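Local coordinates for protein peptidoglycan D,D-transpeptidase PbpA (Mycobacterium tuberculosis, PDB 3UN7) that probably cross-links the peptidoglycan of the cell wall as a penicillin-binding D,D-transpeptidase, and is probably needed to regulate cell length, at residues T194-T199 against T255-L260; A201-A206 against I262-D267; A208-Q213 against L370-V375. All coordinates share one frame; numbering follows the deposited sequence.

All three contacts lie in the transpeptidase domain. Contacts 1 and 2 share helices 196-205 and 254-264, and their centres are about 9 Å apart. Leu260 CD1 of the first meets Ala203 CB of the second at 3.7 Å. Contact 3 adds the loop that follows helix 196-205 and residues 370-375 of helix 364-379. Its centre is about 12 Å from that of contact 1 and about 14 Å from that of contact 2. Ala203 O and Ala208 N, 2.9 Å apart, probably form a hydrogen bond between contacts 2 and 3. Contact 1 reaches the active site: the side chain of Lys196 is about 4 Å from that of Ser193, the probable acyl-ester nucleophile. Contacts 2 and 3 lie away from it.

Contact 1 (T194-T199 against T255-L260); sequences TFKVIT and TAFVQL
Lys196 lays its aliphatic chain over one face of the Phe257 ring. This is the tight part of the contact. Lys196 CB forms a CH-pi contact 4.1 Å from the centroid of the Phe257 ring, 13° off its normal. Further along the chain, Lys196 CD approaches Phe257 CD2 at 3.8 Å. The two side chains cross at about a right angle. Lys196 CG lies anti to its own carbonyl carbon (chi1 -58°), and the chain beyond it is extended. The methylenes therefore run past the ring, and NZ is carried on to hydrogen bonds with Ser252 OG and Asn254 OD1.

The other part is looser. Thr199 CG2 comes to the edge of the same ring, 4.1 Å from Phe257 CD1. It also meets Leu260 CD2 at 4.3 Å. Thr199 OG1 is hydrogen-bonded to Ser307 O. The looser part is not a solvent side, since all four touching residues are buried. Ala248 and Phe249 of helix 245-251 also touch the Phe257 side chain.

Lys196 follows Ser193 by three residues, and Ser252 precedes Asn254 by two. These are the SxxK and SxN motifs of the penicillin-binding protein active site.

Contact 2 (A201-A206 against I262-D267); sequences AAALAA and IRTGAD
Thr264 meets two successive alanines of helix 196-205 with the two branches of its side chain. The hydroxyl branch faces Ala203: Thr264 OG1 lies 3.5 Å from Ala203 CB. The methyl branch faces Ala202. Thr264 CG2 is 3.8 Å from the carbonyl Ala202 O and 4.1 Å from Ala202 CB. The torsion explains this split. CG2 stands anti to the backbone N of Thr264 and OG1 beside that N (chi1 -57°). The beta carbon thus presents one polar and one apolar branch to neighbouring points on the other helix.

The two alanines are turned differently. The CB of Ala202 points toward the 262-267 segment. The CB of Ala203 points neither toward it nor away, and the hydroxyl oxygen of Thr264 comes up beside it. Small side chains permit a close backbone approach: the CA atoms of Ala203 and Thr264 are 5.7 Å apart. Ala202 also touches Met272 of helix 266-275, so its methyl packs against two helices.

Right after Thr264 the chain leaves helical angles: Gly265 has a positive phi of 101°. A side chain there would collide with the carbonyl oxygen of Thr264, which suits glycine. Helix 266-275 starts directly after it, with Gly265 at its N-cap position. The contact therefore joins helix 196-205 to the end of helix 254-264, next to the link between two successive helices.

No hydrogen bond crosses between the segments. The hydroxyl of Thr264 is instead the donor to Leu260 O, one turn back in its own helix. Ala202 O likewise accepts from Ala206 N, four residues on in its own segment, at 3.1 Å. Both polar atoms at the contact, Thr264 OG1 and Ala202 O, thus have partners on their own side, and what holds across the contact is van der Waals packing.

Contact 3 (A208-Q213 against L370-V375); sequences ATETEQ and LTELMV
Glu210 and Glu372 bring their carboxyl groups together from opposite directions. This polar meeting is the main part of the contact. The closest atoms are Glu210 OE1 and Glu372 OE1, 2.5 Å apart. Around them, Glu210 OE2 is 3.2 Å from Glu372 OE1 and 3.4 Å from Glu372 OE2, and neither of these pairs is a hydrogen bond. The two carboxyl planes are turned 55° against each other. Both chains are extended beyond CG. In Glu372, CG is anti to the backbone N (chi1 163°), and from there the extended chain carries its acid group out to the loop.

The apolar part is smaller. Leu373 CD2 lies 3.9 Å from Glu210 OE1 and 4.0 Å from Glu210 CD, so a buried methyl lies beside the acid group. Arg246 of helix 245-251 touches the side chains of both Glu210 and Leu373.

Backbone hydrogen bonds help to hold the loop. Glu210 sits in a type I turn from Thr209 to Glu212, closed by a weak hydrogen bond from Glu212 N to Thr209 O. Further backbone hydrogen bonds tie Glu210 to Arg246 and Glu212 to Leu245.

Two charged carboxylates would repel each other at this spacing. One of the pair therefore probably carries a proton in the crystal. Both glutamates also touch a crystal neighbour, so their pairing in solution may differ.

Contact 1 (T194-T199 against T255-L260)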
# COMPACT_ATOMS: atom_id res chain seq x y z
N THR A 194 -13.08 -0.39 -4.20
CA THR A 194 -11.90 -0.89 -4.93
C THR A 194 -11.95 -2.41 -5.12
O THR A 194 -11.39 -2.96 -6.07
CB THR A 194 -10.54 -0.51 -4.25
OG1 THR A 194 -10.52 -0.93 -2.89
CG2 THR A 194 -10.25 1.00 -4.35
N PHE A 195 -12.65 -3.09 -4.20
CA PHE A 195 -12.77 -4.55 -4.22
C PHE A 195 -13.62 -5.08 -5.38
O PHE A 195 -13.54 -6.26 -5.71
CB PHE A 195 -13.30 -5.09 -2.89
CG PHE A 195 -12.87 -6.51 -2.61
CD1 PHE A 195 -11.53 -6.81 -2.43
CD2 PHE A 195 -13.80 -7.53 -2.56
CE1 PHE A 195 -11.13 -8.11 -2.18
CE2 PHE A 195 -13.40 -8.84 -2.31
CZ PHE A 195 -12.06 -9.12 -2.12
N LYS A 196 -14.40 -4.21 -6.00
CA LYS A 196 -15.14 -4.57 -7.22
C LYS A 196 -14.18 -5.03 -8.33
O LYS A 196 -14.59 -5.67 -9.29
CB LYS A 196 -16.02 -3.42 -7.69
CG LYS A 196 -17.04 -2.96 -6.66
CD LYS A 196 -17.73 -1.67 -7.10
CE LYS A 196 -18.78 -1.24 -6.10
NZ LYS A 196 -19.19 0.18 -6.33
N VAL A 197 -12.90 -4.69 -8.20
CA VAL A 197 -11.89 -5.23 -9.10
C VAL A 197 -11.81 -6.76 -8.92
O VAL A 197 -11.73 -7.50 -9.90
CB VAL A 197 -10.50 -4.59 -8.86
CG1 VAL A 197 -9.42 -5.32 -9.64
CG2 VAL A 197 -10.53 -3.09 -9.24
N ILE A 198 -11.85 -7.22 -7.67
CA ILE A 198 -11.77 -8.65 -7.39
C ILE A 198 -13.07 -9.35 -7.78
O ILE A 198 -13.06 -10.42 -8.40
CB ILE A 198 -11.40 -8.92 -5.91
CG1 ILE A 198 -10.05 -8.28 -5.55
CG2 ILE A 198 -11.40 -10.42 -5.59
CD1 ILE A 198 -8.91 -8.57 -6.53
N THR A 199 -14.20 -8.73 -7.44
CA THR A 199 -15.51 -9.28 -7.79
C THR A 199 -15.61 -9.44 -9.31
O THR A 199 -16.06 -10.48 -9.80
CB THR A 199 -16.66 -8.39 -7.26
OG1 THR A 199 -16.51 -8.18 -5.85
CG2 THR A 199 -18.05 -9.01 -7.56
N THR A 255 -25.29 -1.86 -6.51
CA THR A 255 -26.31 -2.91 -6.56
C THR A 255 -26.01 -3.96 -7.64
O THR A 255 -26.26 -5.16 -7.45
CB THR A 255 -27.73 -2.32 -6.70
OG1 THR A 255 -27.82 -1.57 -7.91
CG2 THR A 255 -28.04 -1.41 -5.50
N ALA A 256 -25.44 -3.50 -8.75
CA ALA A 256 -24.95 -4.36 -9.81
C ALA A 256 -23.86 -5.33 -9.34
O ALA A 256 -23.84 -6.48 -9.76
CB ALA A 256 -24.45 -3.53 -10.99
N PHE A 257 -22.95 -4.86 -8.48
CA PHE A 257 -21.92 -5.75 -7.95
C PHE A 257 -22.39 -6.66 -6.81
O PHE A 257 -21.87 -7.76 -6.63
CB PHE A 257 -20.65 -4.97 -7.62
CG PHE A 257 -19.91 -4.57 -8.86
CD1 PHE A 257 -19.02 -5.46 -9.45
CD2 PHE A 257 -20.17 -3.36 -9.48
CE1 PHE A 257 -18.35 -5.13 -10.62
CE2 PHE A 257 -19.51 -3.02 -10.66
CZ PHE A 257 -18.60 -3.92 -11.23
N VAL A 258 -23.39 -6.20 -6.06
CA VAL A 258 -24.04 -7.06 -5.07
C VAL A 258 -24.67 -8.24 -5.83
O VAL A 258 -24.43 -9.41 -5.51
CB VAL A 258 -25.10 -6.28 -4.24
CG1 VAL A 258 -25.97 -7.23 -3.40
CG2 VAL A 258 -24.41 -5.25 -3.35
N GLN A 259 -25.44 -7.91 -6.86
CA GLN A 259 -26.09 -8.92 -7.70
C GLN A 259 -25.05 -9.83 -8.38
O GLN A 259 -25.16 -11.05 -8.34
CB GLN A 259 -26.99 -8.24 -8.74
CG GLN A 259 -27.84 -9.20 -9.56
CD GLN A 259 -28.51 -8.50 -10.72
OE1 GLN A 259 -27.89 -7.74 -11.45
NE2 GLN A 259 -29.80 -8.75 -10.88
N LEU A 260 -24.00 -9.22 -8.94
CA LEU A 260 -22.96 -9.98 -9.63
C LEU A 260 -22.19 -10.92 -8.70
O LEU A 260 -21.93 -12.07 -9.06
CB LEU A 260 -21.98 -9.03 -10.35
CG LEU A 260 -20.82 -9.71 -11.09
CD1 LEU A 260 -21.33 -10.51 -12.30
CD2 LEU A 260 -19.75 -8.70 -11.53

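Contact 2 (A201-A206 against I262-D267)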
# COMPACT_ATOMS: atom_id res chain seq x y z
N ALA A 201 -13.05 -9.62 -11.52
CA ALA A 201 -12.09 -10.65 -11.90
C ALA A 201 -12.67 -12.05 -11.70
O ALA A 201 -12.55 -12.91 -12.58
CB ALA A 201 -10.79 -10.49 -11.08
N ALA A 202 -13.30 -12.28 -10.55
CA ALA A 202 -13.93 -13.58 -10.27
C ALA A 202 -15.05 -13.90 -11.26
O ALA A 202 -15.16 -15.05 -11.73
CB ALA A 202 -14.44 -13.64 -8.85
N ALA A 203 -15.89 -12.91 -11.57
CA ALA A 203 -16.96 -13.11 -12.54
C ALA A 203 -16.41 -13.38 -13.94
O ALA A 203 -16.88 -14.31 -14.63
CB ALA A 203 -17.90 -11.92 -12.57
N LEU A 204 -15.43 -12.59 -14.36
CA LEU A 204 -14.79 -12.78 -15.68
C LEU A 204 -14.14 -14.16 -15.87
O LEU A 204 -14.31 -14.80 -16.92
CB LEU A 204 -13.77 -11.67 -15.98
CG LEU A 204 -14.27 -10.24 -16.23
CD1 LEU A 204 -13.07 -9.29 -16.40
CD2 LEU A 204 -15.18 -10.17 -17.46
N ALA A 205 -13.43 -14.63 -14.84
CA ALA A 205 -12.84 -15.98 -14.84
C ALA A 205 -13.90 -17.09 -14.86
O ALA A 205 -13.66 -18.18 -15.39
CB ALA A 205 -11.89 -16.15 -13.64
N ALA A 206 -15.06 -16.82 -14.28
CA ALA A 206 -16.16 -17.77 -14.28
C ALA A 206 -16.94 -17.71 -15.59
O ALA A 206 -17.84 -18.51 -15.82
CB ALA A 206 -17.09 -17.54 -13.08
N ILE A 262 -23.11 -12.16 -5.67
CA ILE A 262 -24.00 -13.25 -5.24
C ILE A 262 -24.15 -14.28 -6.36
O ILE A 262 -24.08 -15.48 -6.11
CB ILE A 262 -25.36 -12.71 -4.72
CG1 ILE A 262 -25.15 -11.97 -3.39
CG2 ILE A 262 -26.39 -13.86 -4.57
CD1 ILE A 262 -26.29 -11.03 -3.01
N ARG A 263 -24.28 -13.82 -7.60
CA ARG A 263 -24.38 -14.73 -8.75
C ARG A 263 -23.09 -15.55 -8.91
O ARG A 263 -23.14 -16.75 -9.19
CB ARG A 263 -24.62 -13.93 -10.03
CG ARG A 263 -25.10 -14.76 -11.20
CD ARG A 263 -24.68 -14.15 -12.54
NE ARG A 263 -25.47 -13.02 -13.05
CZ ARG A 263 -26.73 -12.70 -12.75
NH1 ARG A 263 -27.45 -13.41 -11.88
NH2 ARG A 263 -27.29 -11.64 -13.33
N THR A 264 -21.95 -14.90 -8.73
CA THR A 264 -20.66 -15.54 -8.93
C THR A 264 -20.37 -16.56 -7.83
O THR A 264 -19.82 -17.64 -8.10
CB THR A 264 -19.54 -14.47 -9.06
OG1 THR A 264 -19.88 -13.58 -10.15
CG2 THR A 264 -18.19 -15.11 -9.36
N GLY A 265 -20.74 -16.22 -6.60
CA GLY A 265 -20.70 -17.16 -5.47
C GLY A 265 -19.51 -16.98 -4.54
O GLY A 265 -18.45 -16.49 -4.95
N ALA A 266 -19.70 -17.40 -3.29
CA ALA A 266 -18.69 -17.24 -2.24
C ALA A 266 -17.40 -18.01 -2.51
O ALA A 266 -16.33 -17.50 -2.21
CB ALA A 266 -19.27 -17.61 -0.88
N ASP A 267 -17.51 -19.23 -3.05
CA ASP A 267 -16.32 -20.04 -3.36
C ASP A 267 -15.43 -19.35 -4.39
O ASP A 267 -14.21 -19.26 -4.21
CB ASP A 267 -16.71 -21.42 -3.89
CG ASP A 267 -17.28 -22.34 -2.80
OD1 ASP A 267 -17.02 -22.12 -1.59
OD2 ASP A 267 -17.98 -23.31 -3.18

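Contact 3 (A208-Q213 against L370-V375)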
# COMPACT_ATOMS: atom_id res chain seq x y z
N ALA A 208 -18.35 -14.64 -17.06
CA ALA A 208 -19.18 -13.46 -17.27
C ALA A 208 -18.56 -12.62 -18.39
O ALA A 208 -17.36 -12.73 -18.68
CB ALA A 208 -19.29 -12.63 -15.99
N THR A 209 -19.37 -11.80 -19.05
CA THR A 209 -18.84 -10.90 -20.08
C THR A 209 -19.12 -9.47 -19.66
O THR A 209 -20.01 -9.21 -18.85
CB THR A 209 -19.43 -11.15 -21.48
OG1 THR A 209 -20.81 -10.76 -21.51
CG2 THR A 209 -19.30 -12.61 -21.89
N GLU A 210 -18.36 -8.56 -20.24
CA GLU A 210 -18.46 -7.14 -19.95
C GLU A 210 -19.77 -6.55 -20.42
O GLU A 210 -20.17 -5.48 -19.96
CB GLU A 210 -17.33 -6.40 -20.66
CG GLU A 210 -15.95 -6.66 -20.13
CD GLU A 210 -14.94 -5.76 -20.81
OE1 GLU A 210 -15.36 -4.73 -21.38
OE2 GLU A 210 -13.73 -6.08 -20.78
N THR A 211 -20.42 -7.23 -21.36
CA THR A 211 -21.60 -6.68 -22.00
C THR A 211 -22.88 -7.23 -21.41
O THR A 211 -23.95 -6.79 -21.78
CB THR A 211 -21.62 -6.90 -23.54
OG1 THR A 211 -22.62 -7.88 -23.86
CG2 THR A 211 -20.26 -7.32 -24.07
N GLU A 212 -22.77 -8.20 -20.49
CA GLU A 212 -23.96 -8.78 -19.90
C GLU A 212 -24.64 -7.81 -18.95
O GLU A 212 -23.99 -6.94 -18.36
CB GLU A 212 -23.66 -10.11 -19.21
CG GLU A 212 -22.91 -9.98 -17.89
CD GLU A 212 -23.47 -10.89 -16.83
OE1 GLU A 212 -24.69 -11.20 -16.87
OE2 GLU A 212 -22.69 -11.28 -15.94
N GLN A 213 -25.94 -7.99 -18.78
CA GLN A 213 -26.79 -6.98 -18.17
C GLN A 213 -27.03 -7.24 -16.69
O GLN A 213 -27.38 -8.35 -16.30
CB GLN A 213 -28.12 -6.89 -18.94
CG GLN A 213 -27.94 -6.46 -20.41
CD GLN A 213 -27.39 -5.05 -20.54
OE1 GLN A 213 -26.32 -4.84 -21.11
NE2 GLN A 213 -28.12 -4.09 -19.97
N LEU A 370 -9.65 -6.29 -17.38
CA LEU A 370 -9.68 -5.47 -16.17
C LEU A 370 -8.99 -4.13 -16.40
O LEU A 370 -9.47 -3.10 -15.93
CB LEU A 370 -9.04 -6.21 -14.99
CG LEU A 370 -9.81 -7.43 -14.44
CD1 LEU A 370 -8.88 -8.29 -13.59
CD2 LEU A 370 -11.04 -7.01 -13.66
N THR A 371 -7.88 -4.16 -17.14
CA THR A 371 -7.17 -2.95 -17.52
C THR A 371 -8.06 -1.96 -18.28
O THR A 371 -8.10 -0.77 -17.98
CB THR A 371 -5.93 -3.31 -18.35
OG1 THR A 371 -5.05 -4.12 -17.57
CG2 THR A 371 -5.19 -2.06 -18.77
N GLU A 372 -8.78 -2.48 -19.28
CA GLU A 372 -9.72 -1.71 -20.09
C GLU A 372 -10.84 -1.11 -19.23
O GLU A 372 -11.21 0.05 -19.39
CB GLU A 372 -10.26 -2.63 -21.18
CG GLU A 372 -11.53 -2.19 -21.91
CD GLU A 372 -12.32 -3.40 -22.43
OE1 GLU A 372 -13.58 -3.35 -22.37
OE2 GLU A 372 -11.67 -4.39 -22.87
N LEU A 373 -11.36 -1.91 -18.31
CA LEU A 373 -12.40 -1.45 -17.38
C LEU A 373 -11.88 -0.30 -16.51
O LEU A 373 -12.56 0.69 -16.29
CB LEU A 373 -12.88 -2.62 -16.51
CG LEU A 373 -13.73 -3.68 -17.24
CD1 LEU A 373 -14.22 -4.78 -16.30
CD2 LEU A 373 -14.92 -3.02 -17.89
N MET A 374 -10.65 -0.46 -16.03
CA MET A 374 -10.00 0.52 -15.18
C MET A 374 -9.57 1.78 -15.94
O MET A 374 -9.62 2.88 -15.39
CB MET A 374 -8.82 -0.14 -14.45
CG MET A 374 -9.28 -1.09 -13.37
SD MET A 374 -7.92 -1.98 -12.57
CE MET A 374 -7.15 -0.67 -11.60
N VAL A 375 -9.18 1.63 -17.20
CA VAL A 375 -9.00 2.81 -18.07
C VAL A 375 -10.32 3.59 -18.20
O VAL A 375 -10.35 4.82 -18.12
CB VAL A 375 -8.43 2.42 -19.46
CG1 VAL A 375 -8.55 3.59 -20.46
CG2 VAL A 375 -6.96 1.99 -19.32